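Long-range contacts in uncharacterized protein Atu1656 (Agrobacterium tumefaciens, PDB 2OJH), which is of unknown function but folds as a six-bladed beta-propeller of the TolB family, a scaffold that often serves protein-protein interaction: residues Gly62-Leu67 with Val78-Ala83; Tyr132-Ser137 with Arg174-Asp179; Ser235-Val240 with Asp248-Leu253. All blocks are in the same frame, centred on the assembly; numbering follows the deposited sequence. Where two conformers were deposited one is given.

Interaction 1 of 3, residues Gly62-Leu67 with Val78-Ala83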
loop_
_atom_site.group_PDB
_atom_site.type_symbol
_atom_site.label_atom_id
_atom_site.label_comp_id
_atom_site.label_asym_id
_atom_site.label_seq_id
_atom_site.Cartn_x
_atom_site.Cartn_y
_atom_site.Cartn_z
ATOM N N GLY A 62 -11.710 -8.907 5.797
ATOM C CA GLY A 62 -11.707 -9.655 4.538
ATOM C C GLY A 62 -12.543 -9.103 3.393
ATOM O O GLY A 62 -12.519 -9.653 2.280
ATOM N N LEU A 63 -13.280 -8.026 3.656
ATOM C CA LEU A 63 -14.159 -7.409 2.668
ATOM C C LEU A 63 -13.671 -6.033 2.271
ATOM O O LEU A 63 -12.941 -5.384 3.036
ATOM C CB LEU A 63 -15.578 -7.310 3.216
ATOM C CG LEU A 63 -16.283 -8.653 3.524
ATOM C CD1 LEU A 63 -17.669 -8.362 4.082
ATOM C CD2 LEU A 63 -16.411 -9.543 2.280
ATOM N N LEU A 64 -14.052 -5.586 1.074
ATOM C CA LEU A 64 -13.657 -4.244 0.622
ATOM C C LEU A 64 -14.827 -3.270 0.725
ATOM O O LEU A 64 -15.971 -3.638 0.433
ATOM C CB LEU A 64 -13.213 -4.260 -0.840
ATOM C CG LEU A 64 -11.812 -4.662 -1.252
ATOM C CD1 LEU A 64 -11.749 -4.364 -2.738
ATOM C CD2 LEU A 64 -10.779 -3.836 -0.507
ATOM N N TYR A 65 -14.520 -2.017 1.071
ATOM C CA TYR A 65 -15.536 -0.971 1.205
ATOM C C TYR A 65 -15.136 0.359 0.564
ATOM O O TYR A 65 -13.983 0.793 0.687
ATOM C CB TYR A 65 -15.822 -0.702 2.688
ATOM C CG TYR A 65 -16.372 -1.874 3.448
ATOM C CD1 TYR A 65 -15.527 -2.825 4.004
ATOM C CD2 TYR A 65 -17.742 -2.012 3.645
ATOM C CE1 TYR A 65 -16.039 -3.924 4.716
ATOM C CE2 TYR A 65 -18.259 -3.092 4.373
ATOM C CZ TYR A 65 -17.394 -4.042 4.894
ATOM O OH TYR A 65 -17.879 -5.117 5.606
ATOM N N ARG A 66 -16.100 1.026 -0.073
ATOM C CA ARG A 66 -15.907 2.413 -0.518
ATOM C C ARG A 66 -16.469 3.390 0.533
ATOM O O ARG A 66 -17.586 3.203 1.027
ATOM C CB ARG A 66 -16.604 2.663 -1.865
ATOM C CG ARG A 66 -16.116 1.796 -3.014
ATOM C CD ARG A 66 -16.856 2.114 -4.311
ATOM N NE ARG A 66 -16.894 0.933 -5.184
ATOM C CZ ARG A 66 -17.886 0.027 -5.201
ATOM N NH1 ARG A 66 -17.835 -1.013 -6.039
ATOM N NH2 ARG A 66 -18.929 0.143 -4.375
ATOM N N LEU A 67 -15.689 4.417 0.872
ATOM C CA LEU A 67 -16.144 5.493 1.760
ATOM C C LEU A 67 -16.076 6.815 1.004
ATOM O O LEU A 67 -14.973 7.280 0.677
ATOM C CB LEU A 67 -15.268 5.580 2.999
ATOM C CG LEU A 67 -15.409 4.525 4.098
ATOM C CD1 LEU A 67 -14.965 3.104 3.672
ATOM C CD2 LEU A 67 -14.553 5.003 5.254
ATOM N N VAL A 78 -18.100 -3.489 -1.322
ATOM C CA VAL A 78 -17.787 -3.827 -2.715
ATOM C C VAL A 78 -18.059 -5.317 -2.954
ATOM O O VAL A 78 -17.614 -6.175 -2.173
ATOM C CB VAL A 78 -16.295 -3.499 -3.031
ATOM C CG1 VAL A 78 -15.911 -3.881 -4.466
ATOM C CG2 VAL A 78 -16.038 -2.036 -2.792
ATOM N N ASP A 79 -18.802 -5.619 -4.016
ATOM C CA ASP A 79 -18.976 -6.995 -4.495
ATOM C C ASP A 79 -17.633 -7.489 -5.061
ATOM O O ASP A 79 -17.244 -7.102 -6.169
ATOM C CB ASP A 79 -20.065 -7.029 -5.579
ATOM C CG ASP A 79 -20.367 -8.445 -6.092
ATOM O OD1 ASP A 79 -19.791 -9.424 -5.578
ATOM O OD2 ASP A 79 -21.204 -8.573 -7.031
ATOM N N THR A 80 -16.931 -8.323 -4.289
ATOM C CA THR A 80 -15.672 -8.956 -4.694
ATOM C C THR A 80 -15.933 -10.437 -5.044
ATOM O O THR A 80 -15.011 -11.237 -5.132
ATOM C CB THR A 80 -14.590 -8.856 -3.582
ATOM O OG1 THR A 80 -15.160 -9.253 -2.329
ATOM C CG2 THR A 80 -14.053 -7.422 -3.444
ATOM N N GLY A 81 -17.197 -10.790 -5.260
ATOM C CA GLY A 81 -17.594 -12.189 -5.467
ATOM C C GLY A 81 -17.040 -13.124 -4.400
ATOM O O GLY A 81 -17.180 -12.847 -3.197
ATOM N N PHE A 82 -16.389 -14.211 -4.831
ATOM C CA PHE A 82 -15.955 -15.264 -3.909
ATOM C C PHE A 82 -14.859 -14.743 -2.994
ATOM O O PHE A 82 -14.516 -15.385 -2.011
ATOM C CB PHE A 82 -15.469 -16.522 -4.652
ATOM C CG PHE A 82 -14.250 -16.292 -5.506
ATOM C CD1 PHE A 82 -13.000 -16.138 -4.921
ATOM C CD2 PHE A 82 -14.355 -16.229 -6.884
ATOM C CE1 PHE A 82 -11.867 -15.910 -5.682
ATOM C CE2 PHE A 82 -13.228 -16.018 -7.665
ATOM C CZ PHE A 82 -11.978 -15.846 -7.053
ATOM N N ALA A 83 -14.304 -13.589 -3.328
ATOM C CA ALA A 83 -13.079 -13.117 -2.641
ATOM C C ALA A 83 -13.412 -12.411 -1.334
ATOM O O ALA A 83 -13.429 -11.180 -1.266
ATOM C CB ALA A 83 -12.289 -12.193 -3.543
HETATM O O HOH W 1 -15.774 -7.033 -0.518
HETATM O O HOH W 2 -19.868 -3.229 -5.925
#
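At the outer edge of a propeller blade, where strand 63-68 meets the chain leaving the short strand 76-77, Leu64 and Val78 join backbone to backbone. Val78 N donates to Leu64 O at 2.8 Å, almost straight at 176°, and continues the antiparallel pairing of Arg66 with Glu76 by one bond. The two side chains also touch, Leu64 CB lying 3.9 Å from Val78 CB. Val78 sets CG1 anti to its backbone N (chi1 178°), which turns CG2 to the neighbouring arginine: CG2 sits over the centre of one face of the Arg66 guanidinium, 3.7 Å from CZ. The polar rim of that flat group is held elsewhere, by Tyr99, Ser117 and a salt bridge to Glu76, so that the apolar methyl packs against a group whose rotation is largely fixed. Further along, Leu64 CD1 meets Thr80 CG2 at 3.9 Å, the two side chains crossing at about a right angle. Between the two backbones a water accepts from Leu64 N and donates to Val78 O and Thr80 OG1, bridging the widening gap. Thr80 OG1 also bonds Ala83 O at 2.8 Å, across a type II' turn, while Asp79 OD1 takes Gly81 N in an Asx turn. Such a water-bridged splaying of outer strand from blade leads here into the connection to the next blade of the beta-propeller.

Interaction 2 of 3, residues Tyr132-Ser137 with Arg174-Asp179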
loop_
_atom_site.group_PDB
_atom_site.type_symbol
_atom_site.label_atom_id
_atom_site.label_comp_id
_atom_site.label_asym_id
_atom_site.label_seq_id
_atom_site.Cartn_x
_atom_site.Cartn_y
_atom_site.Cartn_z
ATOM N N TYR A 132 1.406 -10.592 -2.893
ATOM C CA TYR A 132 0.725 -9.478 -2.205
ATOM C C TYR A 132 0.739 -8.217 -3.083
ATOM O O TYR A 132 1.786 -7.640 -3.322
ATOM C CB TYR A 132 1.398 -9.211 -0.859
ATOM C CG TYR A 132 1.425 -10.446 0.012
ATOM C CD1 TYR A 132 0.353 -10.743 0.875
ATOM C CD2 TYR A 132 2.506 -11.330 -0.035
ATOM C CE1 TYR A 132 0.380 -11.879 1.690
ATOM C CE2 TYR A 132 2.515 -12.468 0.733
ATOM C CZ TYR A 132 1.451 -12.732 1.599
ATOM O OH TYR A 132 1.493 -13.864 2.379
ATOM N N TRP A 133 -0.422 -7.818 -3.593
ATOM C CA TRP A 133 -0.514 -6.677 -4.515
ATOM C C TRP A 133 -0.098 -5.339 -3.851
ATOM O O TRP A 133 -0.563 -5.019 -2.746
ATOM C CB TRP A 133 -1.921 -6.570 -5.066
ATOM C CG TRP A 133 -1.945 -5.590 -6.209
ATOM C CD1 TRP A 133 -1.840 -5.876 -7.538
ATOM C CD2 TRP A 133 -1.996 -4.154 -6.106
ATOM N NE1 TRP A 133 -1.878 -4.707 -8.277
ATOM C CE2 TRP A 133 -1.970 -3.641 -7.412
ATOM C CE3 TRP A 133 -2.133 -3.266 -5.047
ATOM C CZ2 TRP A 133 -2.012 -2.269 -7.670
ATOM C CZ3 TRP A 133 -2.149 -1.895 -5.305
ATOM C CH2 TRP A 133 -2.100 -1.417 -6.602
ATOM N N HIS A 134 0.726 -4.540 -4.537
ATOM C CA HIS A 134 1.293 -3.342 -3.898
ATOM C C HIS A 134 1.370 -2.041 -4.723
ATOM O O HIS A 134 1.434 -0.967 -4.120
ATOM C CB HIS A 134 2.621 -3.643 -3.243
ATOM C CG HIS A 134 2.494 -4.132 -1.829
ATOM N ND1 HIS A 134 2.189 -3.296 -0.769
ATOM C CD2 HIS A 134 2.644 -5.374 -1.303
ATOM C CE1 HIS A 134 2.140 -4.011 0.345
ATOM N NE2 HIS A 134 2.400 -5.274 0.047
ATOM N N GLY A 135 1.283 -2.098 -6.054
ATOM C CA GLY A 135 1.268 -0.844 -6.858
ATOM C C GLY A 135 0.885 -1.063 -8.317
ATOM O O GLY A 135 1.236 -2.106 -8.895
ATOM N N TRP A 136 0.171 -0.102 -8.911
ATOM C CA TRP A 136 -0.181 -0.146 -10.330
ATOM C C TRP A 136 0.745 0.780 -11.118
ATOM O O TRP A 136 0.978 1.912 -10.705
ATOM C CB TRP A 136 -1.631 0.306 -10.552
ATOM C CG TRP A 136 -2.381 -0.461 -11.612
ATOM C CD1 TRP A 136 -2.064 -0.580 -12.930
ATOM C CD2 TRP A 136 -3.593 -1.200 -11.420
ATOM N NE1 TRP A 136 -3.000 -1.363 -13.577
ATOM C CE2 TRP A 136 -3.946 -1.758 -12.665
ATOM C CE3 TRP A 136 -4.410 -1.452 -10.309
ATOM C CZ2 TRP A 136 -5.090 -2.543 -12.830
ATOM C CZ3 TRP A 136 -5.549 -2.232 -10.473
ATOM C CH2 TRP A 136 -5.875 -2.772 -11.722
ATOM N N SER A 137 1.242 0.314 -12.267
ATOM C CA SER A 137 2.128 1.130 -13.103
ATOM C C SER A 137 1.371 2.379 -13.572
ATOM O O SER A 137 0.157 2.312 -13.844
ATOM C CB SER A 137 2.694 0.327 -14.281
ATOM O OG SER A 137 1.723 0.114 -15.269
ATOM N N ARG A 174 14.976 -9.646 2.785
ATOM C CA ARG A 174 13.548 -9.754 2.434
ATOM C C ARG A 174 13.116 -8.431 1.810
ATOM O O ARG A 174 13.505 -7.373 2.273
ATOM C CB ARG A 174 12.677 -10.051 3.661
ATOM C CG ARG A 174 13.130 -11.245 4.487
ATOM C CD ARG A 174 12.147 -11.478 5.622
ATOM N NE ARG A 174 12.396 -12.755 6.276
ATOM C CZ ARG A 174 11.710 -13.211 7.323
ATOM N NH1 ARG A 174 10.723 -12.499 7.837
ATOM N NH2 ARG A 174 12.033 -14.369 7.855
ATOM N N ASN A 175 12.310 -8.489 0.765
ATOM C CA ASN A 175 11.944 -7.282 0.035
ATOM C C ASN A 175 10.451 -7.236 -0.065
ATOM O O ASN A 175 9.834 -8.219 -0.465
ATOM C CB ASN A 175 12.575 -7.290 -1.358
ATOM C CG ASN A 175 14.057 -7.478 -1.299
ATOM O OD1 ASN A 175 14.803 -6.564 -0.896
ATOM N ND2 ASN A 175 14.512 -8.684 -1.631
ATOM N N ASP A 176 9.871 -6.090 0.281
ATOM C CA ASP A 176 8.426 -6.003 0.439
ATOM C C ASP A 176 7.914 -4.626 0.034
ATOM O O ASP A 176 8.702 -3.706 -0.245
ATOM C CB ASP A 176 8.084 -6.279 1.901
ATOM C CG ASP A 176 6.666 -6.782 2.104
ATOM O OD1 ASP A 176 5.791 -6.603 1.236
ATOM O OD2 ASP A 176 6.439 -7.368 3.176
ATOM N N GLY A 177 6.583 -4.503 -0.045
ATOM C CA GLY A 177 5.923 -3.206 -0.260
ATOM C C GLY A 177 6.369 -2.340 -1.428
ATOM O O GLY A 177 6.735 -1.171 -1.214
ATOM N N PRO A 178 6.303 -2.880 -2.669
ATOM C CA PRO A 178 6.674 -2.112 -3.861
ATOM C C PRO A 178 5.608 -1.141 -4.343
ATOM O O PRO A 178 4.411 -1.495 -4.392
ATOM C CB PRO A 178 6.906 -3.194 -4.924
ATOM C CG PRO A 178 6.080 -4.347 -4.488
ATOM C CD PRO A 178 5.920 -4.272 -3.007
ATOM N N ASP A 179 6.023 0.043 -4.777
ATOM C CA ASP A 179 5.051 1.003 -5.344
ATOM C C ASP A 179 5.820 1.859 -6.362
ATOM O O ASP A 179 6.977 2.178 -6.147
ATOM C CB ASP A 179 4.474 1.842 -4.190
ATOM C CG ASP A 179 3.253 2.664 -4.576
ATOM O OD1 ASP A 179 2.803 2.582 -5.730
ATOM O OD2 ASP A 179 2.725 3.383 -3.686
HETATM O O HOH W 3 3.191 -7.481 1.392
#
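His134 and Pro178 bring most of the buried surface to this meeting of two innermost blade strands, with Asp179 next. The imidazole lies flat against the chain of the neighbouring strand: Gly177 CA stands over its face, 3.8 Å from the ring centroid and 9° off the normal, a CH-pi contact. The positive phi of Gly177 suits a glycine. Pro178 crosses His134 at about a right angle, its CD 3.4 Å from His134 CB, and its carbonyl O comes within 3.0 Å of that same CB. The strands run roughly parallel, 24° apart, yet are joined by packing instead of direct backbone pairing; His134 O and Pro178 O, both acceptors, lie 3.0 Å apart and cannot bond each other. A water in the plane of the imidazole links His134 NE2 to Asp176 OD1, each 2.7 Å from the water oxygen. Asp176 OD1 also receives Gly177 N, which helps to fix the carboxylate, whose plane is turned 89° from the ring. Asp179 OD1 lies 3.9 Å from Gly135 CA, while Asp179 OD2 bonds His223 ND1. Thr144 on the next strand is opposed by two residues, His134 and Gly135, a classic beta bulge. Near the propeller's centre, strand 131-136 is paired antiparallel with strand 142-149 and strand 175-180 with strand 186-191, Pro178 touching both Thr144 and Ile187.

Interaction 3 of 3, residues Ser235-Val240 with Asp248-Leu253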
loop_
_atom_site.group_PDB
_atom_site.type_symbol
_atom_site.label_atom_id
_atom_site.label_comp_id
_atom_site.label_asym_id
_atom_site.label_seq_id
_atom_site.Cartn_x
_atom_site.Cartn_y
_atom_site.Cartn_z
ATOM N N SER A 235 7.806 4.713 9.971
ATOM C CA SER A 235 9.016 4.259 10.685
ATOM C C SER A 235 8.640 3.626 12.026
ATOM O O SER A 235 8.047 4.291 12.881
ATOM C CB SER A 235 9.971 5.427 10.962
ATOM O OG SER A 235 10.707 5.769 9.791
ATOM N N TYR A 236 8.960 2.342 12.203
ATOM C CA TYR A 236 8.785 1.676 13.487
ATOM C C TYR A 236 10.065 1.859 14.280
ATOM O O TYR A 236 11.097 2.136 13.683
ATOM C CB TYR A 236 8.656 0.195 13.273
ATOM C CG TYR A 236 7.340 -0.311 12.732
ATOM C CD1 TYR A 236 6.317 -0.721 13.597
ATOM C CD2 TYR A 236 7.143 -0.426 11.385
ATOM C CE1 TYR A 236 5.106 -1.245 13.091
ATOM C CE2 TYR A 236 5.938 -0.936 10.875
ATOM C CZ TYR A 236 4.931 -1.349 11.753
ATOM O OH TYR A 236 3.724 -1.890 11.256
ATOM N N ASP A 237 10.030 1.669 15.598
ATOM C CA ASP A 237 11.282 1.555 16.344
ATOM C C ASP A 237 12.135 0.406 15.780
ATOM O O ASP A 237 11.616 -0.558 15.199
ATOM C CB ASP A 237 11.043 1.384 17.854
ATOM C CG ASP A 237 10.316 2.580 18.489
ATOM O OD1 ASP A 237 10.208 3.673 17.864
ATOM O OD2 ASP A 237 9.832 2.413 19.631
ATOM N N ALA A 238 13.441 0.568 15.902
ATOM C CA ALA A 238 14.450 -0.361 15.381
ATOM C C ALA A 238 14.331 -1.761 15.970
ATOM O O ALA A 238 14.514 -2.750 15.256
ATOM C CB ALA A 238 15.848 0.194 15.673
ATOM N N ASP A 239 14.037 -1.841 17.269
ATOM C CA ASP A 239 13.848 -3.140 17.938
ATOM C C ASP A 239 12.551 -3.890 17.598
ATOM O O ASP A 239 12.243 -4.902 18.220
ATOM C CB ASP A 239 13.995 -2.992 19.462
ATOM C CG ASP A 239 12.916 -2.096 20.093
ATOM O OD1 ASP A 239 11.973 -1.643 19.400
ATOM O OD2 ASP A 239 13.023 -1.836 21.310
ATOM N N VAL A 240 11.785 -3.387 16.635
ATOM C CA VAL A 240 10.553 -4.030 16.216
ATOM C C VAL A 240 10.883 -5.021 15.103
ATOM O O VAL A 240 11.745 -4.741 14.262
ATOM C CB VAL A 240 9.509 -2.969 15.690
ATOM C CG1 VAL A 240 8.335 -3.629 15.050
ATOM C CG2 VAL A 240 9.039 -2.056 16.813
ATOM N N ASP A 248 3.426 2.479 18.715
ATOM C CA ASP A 248 3.752 3.894 18.554
ATOM C C ASP A 248 4.727 4.022 17.391
ATOM O O ASP A 248 5.885 3.607 17.502
ATOM C CB ASP A 248 4.351 4.422 19.863
ATOM C CG ASP A 248 3.303 4.575 20.940
ATOM O OD1 ASP A 248 2.204 5.060 20.610
ATOM O OD2 ASP A 248 3.567 4.208 22.103
ATOM N N VAL A 249 4.221 4.514 16.252
ATOM C CA VAL A 249 5.045 4.712 15.043
ATOM C C VAL A 249 5.135 6.208 14.629
ATOM O O VAL A 249 4.593 7.077 15.318
ATOM C CB VAL A 249 4.603 3.824 13.846
ATOM C CG1 VAL A 249 4.623 2.337 14.236
ATOM C CG2 VAL A 249 3.217 4.233 13.286
ATOM N N ARG A 250 5.867 6.477 13.543
ATOM C CA ARG A 250 6.027 7.817 12.984
ATOM C C ARG A 250 5.626 7.748 11.520
ATOM O O ARG A 250 6.054 6.842 10.823
ATOM C CB ARG A 250 7.488 8.265 13.069
ATOM C CG ARG A 250 8.055 8.401 14.480
ATOM C CD ARG A 250 9.581 8.574 14.455
ATOM N NE ARG A 250 10.112 9.159 15.689
ATOM C CZ ARG A 250 10.437 8.476 16.788
ATOM N NH1 ARG A 250 10.278 7.157 16.842
ATOM N NH2 ARG A 250 10.921 9.119 17.846
ATOM N N VAL A 251 4.796 8.683 11.063
ATOM C CA VAL A 251 4.495 8.816 9.644
ATOM C C VAL A 251 5.514 9.845 9.135
ATOM O O VAL A 251 5.575 10.979 9.633
ATOM C CB VAL A 251 3.028 9.226 9.394
ATOM C CG1 VAL A 251 2.759 9.509 7.907
ATOM C CG2 VAL A 251 2.071 8.124 9.903
ATOM N N GLN A 252 6.331 9.412 8.175
ATOM C CA GLN A 252 7.441 10.182 7.690
ATOM C C GLN A 252 7.214 10.625 6.270
ATOM O O GLN A 252 6.447 10.008 5.529
ATOM C CB GLN A 252 8.715 9.334 7.687
ATOM C CG GLN A 252 9.044 8.656 8.979
ATOM C CD GLN A 252 9.660 9.600 9.952
ATOM O OE1 GLN A 252 8.964 10.176 10.766
ATOM N NE2 GLN A 252 10.969 9.802 9.856
ATOM N N LEU A 253 7.936 11.677 5.888
ATOM C CA LEU A 253 7.927 12.167 4.520
ATOM C C LEU A 253 9.359 12.523 4.145
ATOM O O LEU A 253 10.142 12.992 5.000
ATOM C CB LEU A 253 7.030 13.410 4.396
ATOM C CG LEU A 253 6.576 13.874 3.001
ATOM C CD1 LEU A 253 5.535 12.963 2.465
ATOM C CD2 LEU A 253 6.012 15.326 3.012
HETATM O O HOH W 4 12.801 7.453 9.258
HETATM O O HOH W 5 7.350 1.166 16.656
#
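This is an antiparallel beta hairpin contact within one propeller blade, between strands 230-237 and 247-255. Ser235 and Arg250 form a hydrogen-bonded pair: Ser235 N donates to Arg250 O at 2.9 Å, and Arg250 N returns the bond to Ser235 O at 3.2 Å. Beyond this pair the strands part, and a water takes over, accepting from Asp237 N and donating to Asp248 O, before a type I turn begins at Asp237. Tyr236 and Val249 lie side by side and point the same way, Val249 CG1 touching Tyr236 CD1 at 3.6 Å. The tyrosine ring is further held by an edge-to-face contact with Trp220 and by its hydroxyl on Pro244 O. Asp237 OD1 reaches the edge of the Arg250 guanidinium in a salt bridge that is long, 3.6 Å from NH1, and tentative, because the arginine has a second conformer. Gln252 carries CG beside its backbone N (chi1 -52°), 3.4 Å from Ser235 OG; the bend at chi2 steers the amide beyond, whose OE1 bonds Thr263. The Ser235 hydroxyl bonds Asp219 and also accepts from a water, 2.7 Å from OG, which is joined weakly to Gln252 NE2.

The three contacts follow one another along the chain without touching, one near the propeller's middle and two farther out. Interaction 2 is the buried one, its centre about 7 Å from the chain's centre, and joins the innermost strands of two blades. Interactions 1 and 3 are partly buried, each within its own blade; their centres lie about 17 and 16 Å from the chain's centre, on opposite sides of it. Both use direct backbone hydrogen bonds, one in interaction 1 and a reciprocal pair in interaction 3, continued by bridging waters. Their arginines differ: one offers a guanidinium face to a valine methyl, the other a long salt bridge. Interaction 2 relies on imidazole, proline and glycine packing with a water between polar side chains.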